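Local coordinates for protein nucleoside-diphosphate sugar epimerase (SulA family) (Corynebacterium glutamicum, PDB 3OH8) that probably acts as an NAD(P)-dependent epimerase on nucleoside-diphosphate sugars, although its exact substrate and reaction are not established, at residues Glu14-Trp19 and Thr103-Ser108; Val93-Asp98 and Gln493-Ser498. All coordinates share one frame; numbering follows the deposited sequence.

Contact 1: residues Glu14-Trp19 and Thr103-Ser108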
loop_
_atom_site.group_PDB
_atom_site.type_symbol
_atom_site.label_atom_id
_atom_site.label_comp_id
_atom_site.label_asym_id
_atom_site.label_seq_id
_atom_site.Cartn_x
_atom_site.Cartn_y
_atom_site.Cartn_z
ATOM N N GLU A 14 11.730 3.538 20.156
ATOM C CA GLU A 14 12.857 2.976 19.418
ATOM C C GLU A 14 12.393 2.255 18.136
ATOM O O GLU A 14 13.012 2.383 17.079
ATOM C CB GLU A 14 13.647 2.037 20.326
ATOM C CG GLU A 14 14.844 1.381 19.679
ATOM C CD GLU A 14 15.455 0.311 20.571
ATOM O OE1 GLU A 14 15.332 0.425 21.808
ATOM O OE2 GLU A 14 16.052 -0.648 20.035
HETATM N N MSE A 15 11.310 1.494 18.229
HETATM C CA MSE A 15 10.755 0.804 17.059
HETATM C C MSE A 15 10.180 1.813 16.064
HETATM O O MSE A 15 10.376 1.700 14.846
HETATM C CB MSE A 15 9.673 -0.203 17.497
HETATM C CG MSE A 15 8.828 -0.846 16.352
HETATM SE SE MSE A 15 7.588 -2.044 16.960
HETATM C CE MSE A 15 8.586 -3.003 18.110
ATOM N N VAL A 16 9.443 2.790 16.574
ATOM C CA VAL A 16 8.813 3.777 15.697
ATOM C C VAL A 16 9.852 4.606 14.949
ATOM O O VAL A 16 9.762 4.792 13.731
ATOM C CB VAL A 16 7.871 4.703 16.484
ATOM C CG1 VAL A 16 7.285 5.770 15.576
ATOM C CG2 VAL A 16 6.766 3.887 17.136
ATOM N N TRP A 17 10.854 5.086 15.674
ATOM C CA TRP A 17 11.943 5.835 15.057
ATOM C C TRP A 17 12.621 4.989 13.992
ATOM O O TRP A 17 12.833 5.422 12.844
ATOM C CB TRP A 17 12.970 6.222 16.120
ATOM C CG TRP A 17 14.186 6.842 15.528
ATOM C CD1 TRP A 17 15.353 6.214 15.198
ATOM C CD2 TRP A 17 14.344 8.215 15.162
ATOM N NE1 TRP A 17 16.238 7.121 14.656
ATOM C CE2 TRP A 17 15.640 8.356 14.624
ATOM C CE3 TRP A 17 13.514 9.339 15.234
ATOM C CZ2 TRP A 17 16.126 9.577 14.166
ATOM C CZ3 TRP A 17 14.002 10.558 14.780
ATOM C CH2 TRP A 17 15.299 10.666 14.258
ATOM N N ASP A 18 12.962 3.771 14.388
ATOM C CA ASP A 18 13.639 2.832 13.514
ATOM C C ASP A 18 12.911 2.693 12.182
ATOM O O ASP A 18 13.526 2.678 11.117
ATOM C CB ASP A 18 13.657 1.473 14.189
ATOM C CG ASP A 18 14.976 0.790 14.055
ATOM O OD1 ASP A 18 15.766 0.890 15.020
ATOM O OD2 ASP A 18 15.215 0.167 12.991
ATOM N N TRP A 19 11.591 2.581 12.255
ATOM C CA TRP A 19 10.761 2.392 11.056
ATOM C C TRP A 19 10.954 3.539 10.054
ATOM O O TRP A 19 11.008 3.322 8.828
ATOM C CB TRP A 19 9.297 2.257 11.487
ATOM C CG TRP A 19 8.311 1.963 10.376
ATOM C CD1 TRP A 19 7.811 0.744 10.014
ATOM C CD2 TRP A 19 7.697 2.926 9.513
ATOM N NE1 TRP A 19 6.921 0.889 8.966
ATOM C CE2 TRP A 19 6.838 2.215 8.644
ATOM C CE3 TRP A 19 7.802 4.317 9.383
ATOM C CZ2 TRP A 19 6.080 2.861 7.663
ATOM C CZ3 TRP A 19 7.052 4.952 8.413
ATOM C CH2 TRP A 19 6.200 4.225 7.562
ATOM N N THR A 103 4.565 5.762 21.827
ATOM C CA THR A 103 5.228 6.908 21.218
ATOM C C THR A 103 4.218 8.011 20.936
ATOM O O THR A 103 3.110 7.743 20.482
ATOM C CB THR A 103 5.961 6.513 19.905
ATOM O OG1 THR A 103 6.885 5.456 20.177
ATOM C CG2 THR A 103 6.737 7.719 19.312
ATOM N N LEU A 104 4.576 9.245 21.264
ATOM C CA LEU A 104 3.743 10.387 20.920
ATOM C C LEU A 104 4.495 11.157 19.857
ATOM O O LEU A 104 5.597 11.658 20.113
ATOM C CB LEU A 104 3.498 11.296 22.131
ATOM C CG LEU A 104 2.704 12.569 21.787
ATOM C CD1 LEU A 104 1.300 12.226 21.300
ATOM C CD2 LEU A 104 2.651 13.515 22.974
ATOM N N ILE A 105 3.923 11.222 18.659
ATOM C CA ILE A 105 4.547 11.946 17.562
ATOM C C ILE A 105 3.904 13.309 17.432
ATOM O O ILE A 105 2.675 13.433 17.391
ATOM C CB ILE A 105 4.400 11.175 16.216
ATOM C CG1 ILE A 105 5.153 9.845 16.300
ATOM C CG2 ILE A 105 4.955 12.001 15.071
ATOM C CD1 ILE A 105 4.955 8.918 15.097
ATOM N N THR A 106 4.734 14.343 17.383
ATOM C CA THR A 106 4.216 15.659 17.065
ATOM C C THR A 106 4.782 16.108 15.731
ATOM O O THR A 106 5.999 16.121 15.532
ATOM C CB THR A 106 4.562 16.701 18.144
ATOM O OG1 THR A 106 4.077 16.249 19.414
ATOM C CG2 THR A 106 3.918 18.059 17.792
ATOM N N ASP A 107 3.890 16.453 14.812
ATOM C CA ASP A 107 4.302 17.042 13.547
ATOM C C ASP A 107 4.047 18.532 13.615
ATOM O O ASP A 107 2.953 18.968 13.979
ATOM C CB ASP A 107 3.496 16.469 12.386
ATOM C CG ASP A 107 3.797 15.014 12.142
ATOM O OD1 ASP A 107 4.891 14.713 11.617
ATOM O OD2 ASP A 107 2.943 14.181 12.491
ATOM N N SER A 108 5.057 19.308 13.256
ATOM C CA SER A 108 4.899 20.748 13.172
ATOM C C SER A 108 5.394 21.200 11.805
ATOM O O SER A 108 6.580 21.097 11.500
ATOM C CB SER A 108 5.688 21.442 14.289
ATOM O OG SER A 108 5.561 22.850 14.194
#
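This is a small buried packing contact in the N-terminal part of the chain, where Val16 of helix 13-21 meets Thr103 and Ile105 of strand 102-110. The two methyls of Val16 divide the work. CG2 meets the threonine end to end, with CG2 3.4 Å from Thr103 OG1. CG1 meets the isoleucine in the same manner and lies 3.9 Å from Ile105 CD1. Ile105 can reach this far because its chain is extended at chi2 (173°), which carries CD1 out toward the helix. Strand 102-110 lies between strands 3-9 and 91-99 in a seven-stranded antiparallel sheet. This order, with helices 13-21 and 25-29 after the first strand and the long helix 119-139 after the last, is consistent with a helix-grip fold, as in START-like proteins. In that scheme the contact joins the first helix to the last strand of the sheet. Val16 CG2 is a methyl, so its meeting with Thr103 OG1 is van der Waals packing; the hydroxyl is hydrogen-bonded with Phe11 O, just before the helix. Val16 also touches Ile9 and Phe96 on the two neighbouring strands. Ile105 touches Leu129 of helix 119-139, so both helices reach this face of the sheet.

Contact 2: residues Val93-Asp98 and Gln493-Ser498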
loop_
_atom_site.group_PDB
_atom_site.type_symbol
_atom_site.label_atom_id
_atom_site.label_comp_id
_atom_site.label_asym_id
_atom_site.label_seq_id
_atom_site.Cartn_x
_atom_site.Cartn_y
_atom_site.Cartn_z
ATOM N N VAL A 93 8.775 19.554 10.941
ATOM C CA VAL A 93 9.465 18.948 12.069
ATOM C C VAL A 93 8.701 17.703 12.550
ATOM O O VAL A 93 7.491 17.758 12.782
ATOM C CB VAL A 93 9.609 19.938 13.253
ATOM C CG1 VAL A 93 10.296 19.253 14.431
ATOM C CG2 VAL A 93 10.387 21.185 12.824
ATOM N N HIS A 94 9.420 16.589 12.688
ATOM C CA HIS A 94 8.850 15.326 13.163
ATOM C C HIS A 94 9.453 15.048 14.532
ATOM O O HIS A 94 10.642 14.757 14.631
ATOM C CB HIS A 94 9.231 14.149 12.248
ATOM C CG HIS A 94 8.976 14.378 10.793
ATOM N ND1 HIS A 94 8.016 13.689 10.078
ATOM C CD2 HIS A 94 9.599 15.187 9.891
ATOM C CE1 HIS A 94 8.044 14.073 8.813
ATOM N NE2 HIS A 94 8.992 14.981 8.677
ATOM N N ASN A 95 8.633 15.123 15.572
ATOM C CA ASN A 95 9.106 14.955 16.950
ATOM C C ASN A 95 8.546 13.682 17.583
ATOM O O ASN A 95 7.354 13.392 17.458
ATOM C CB ASN A 95 8.698 16.163 17.786
ATOM C CG ASN A 95 9.481 16.274 19.083
ATOM O OD1 ASN A 95 8.980 15.945 20.164
ATOM N ND2 ASN A 95 10.712 16.746 18.982
ATOM N N PHE A 96 9.405 12.934 18.272
ATOM C CA PHE A 96 9.023 11.656 18.868
ATOM C C PHE A 96 9.331 11.658 20.365
ATOM O O PHE A 96 10.494 11.766 20.748
ATOM C CB PHE A 96 9.844 10.530 18.241
ATOM C CG PHE A 96 9.681 10.397 16.746
ATOM C CD1 PHE A 96 10.330 11.269 15.882
ATOM C CD2 PHE A 96 8.909 9.377 16.213
ATOM C CE1 PHE A 96 10.205 11.129 14.501
ATOM C CE2 PHE A 96 8.771 9.233 14.842
ATOM C CZ PHE A 96 9.415 10.114 13.983
ATOM N N VAL A 97 8.320 11.523 21.215
ATOM C CA VAL A 97 8.605 11.346 22.643
ATOM C C VAL A 97 8.031 10.052 23.197
ATOM O O VAL A 97 7.132 9.465 22.605
ATOM C CB VAL A 97 8.132 12.536 23.512
ATOM C CG1 VAL A 97 8.934 13.791 23.168
ATOM C CG2 VAL A 97 6.643 12.770 23.356
ATOM N N ASP A 98 8.571 9.599 24.329
ATOM C CA ASP A 98 8.010 8.450 25.029
ATOM C C ASP A 98 6.684 8.845 25.638
ATOM O O ASP A 98 6.518 9.967 26.127
ATOM C CB ASP A 98 8.964 7.946 26.106
ATOM C CG ASP A 98 10.240 7.400 25.527
ATOM O OD1 ASP A 98 10.170 6.685 24.496
ATOM O OD2 ASP A 98 11.319 7.697 26.087
ATOM N N GLN A 493 7.726 26.048 20.999
ATOM C CA GLN A 493 6.584 26.287 21.871
ATOM C C GLN A 493 5.341 25.546 21.382
ATOM O O GLN A 493 4.601 24.967 22.183
ATOM C CB GLN A 493 6.303 27.789 22.007
ATOM C CG GLN A 493 7.389 28.527 22.780
ATOM C CD GLN A 493 7.630 27.908 24.144
ATOM O OE1 GLN A 493 6.717 27.829 24.966
ATOM N NE2 GLN A 493 8.858 27.451 24.385
ATOM N N SER A 494 5.100 25.576 20.071
ATOM C CA SER A 494 3.945 24.877 19.512
ATOM C C SER A 494 4.021 23.391 19.813
ATOM O O SER A 494 3.024 22.761 20.167
ATOM C CB SER A 494 3.839 25.088 17.996
ATOM O OG SER A 494 3.366 26.387 17.699
ATOM N N ILE A 495 5.207 22.826 19.649
ATOM C CA ILE A 495 5.401 21.397 19.874
ATOM C C ILE A 495 5.185 21.048 21.348
ATOM O O ILE A 495 4.407 20.141 21.680
ATOM C CB ILE A 495 6.799 20.966 19.414
ATOM C CG1 ILE A 495 6.883 21.030 17.884
ATOM C CG2 ILE A 495 7.144 19.568 19.944
ATOM C CD1 ILE A 495 8.270 20.818 17.329
ATOM N N LEU A 496 5.857 21.780 22.234
ATOM C CA LEU A 496 5.692 21.553 23.669
ATOM C C LEU A 496 4.226 21.653 24.066
ATOM O O LEU A 496 3.710 20.819 24.811
ATOM C CB LEU A 496 6.528 22.552 24.475
ATOM C CG LEU A 496 8.006 22.192 24.684
ATOM C CD1 LEU A 496 8.642 21.596 23.429
ATOM C CD2 LEU A 496 8.793 23.409 25.169
ATOM N N SER A 497 3.555 22.680 23.558
ATOM C CA SER A 497 2.145 22.877 23.851
ATOM C C SER A 497 1.283 21.717 23.343
ATOM O O SER A 497 0.345 21.290 24.016
ATOM C CB SER A 497 1.654 24.197 23.259
ATOM O OG SER A 497 0.284 24.380 23.558
ATOM N N SER A 498 1.607 21.207 22.158
ATOM C CA SER A 498 0.840 20.109 21.584
ATOM C C SER A 498 0.991 18.841 22.435
ATOM O O SER A 498 0.030 18.090 22.632
ATOM C CB SER A 498 1.258 19.863 20.123
ATOM O OG SER A 498 0.460 18.839 19.546
#
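Ile495 turns CG1 anti to its carbonyl carbon (chi1 -70°) and extends to CD1 (chi2 172°), which takes CD1 to Val93 and leaves CG2 for Asn95. Val93 presents CG1 to Ile495 CD1 at 3.9 Å, and the two side chains run roughly perpendicular to each other. The other branch goes to the amide of Asn95, with Ile495 CG2 4.1 Å from Asn95 CG. Here the side chains slant past each other. The CA atoms of Asn95 and Ile495 are 8.0 Å apart, so the backbones stay apart and only side chains touch.

Strand residues alternate between two faces. Val93 and Asn95 face helix 488-511, which covers this side of the antiparallel sheet. His94 and Phe96 point to the other side, where Phe96 meets Trp17 and His20 edge-to-face. The helix is the last of the chain, so the C-terminal end comes back to pack on the N-terminal antiparallel sheet. Val491 on Val93 and Ile499 on Asn95 continue the packing along the helix. Ser498 OG and Ser6 OG of strand 3-9 share a hydrogen bond, a polar link from the same helix to the edge of the sheet.

Ile495 offers Asn95 only a methyl. Within the two segments the contact therefore rests on dispersion and the burial of apolar surface, and it does not orient the amide.

Contacts 1 and 2 lie on opposite faces of one antiparallel sheet, with their centres 10 Å apart. Their strands, 91-99 and 102-110, are neighbours in the sheet and follow each other in the chain. Probable backbone hydrogen bonds join them directly: Ser108 O to Val93 N at 2.7 Å, and Thr106 N to Asn95 O at 2.8 Å. Helices 13-21 and 119-139 pack on one face and helix 488-511 on the other, so the first helix and the last sandwich the same strands. Contact 2 lies farther out, about 28 Å from the chain's centre against about 20 Å for contact 1 (centre to centre). Neither contact includes a known ligand or catalytic residue.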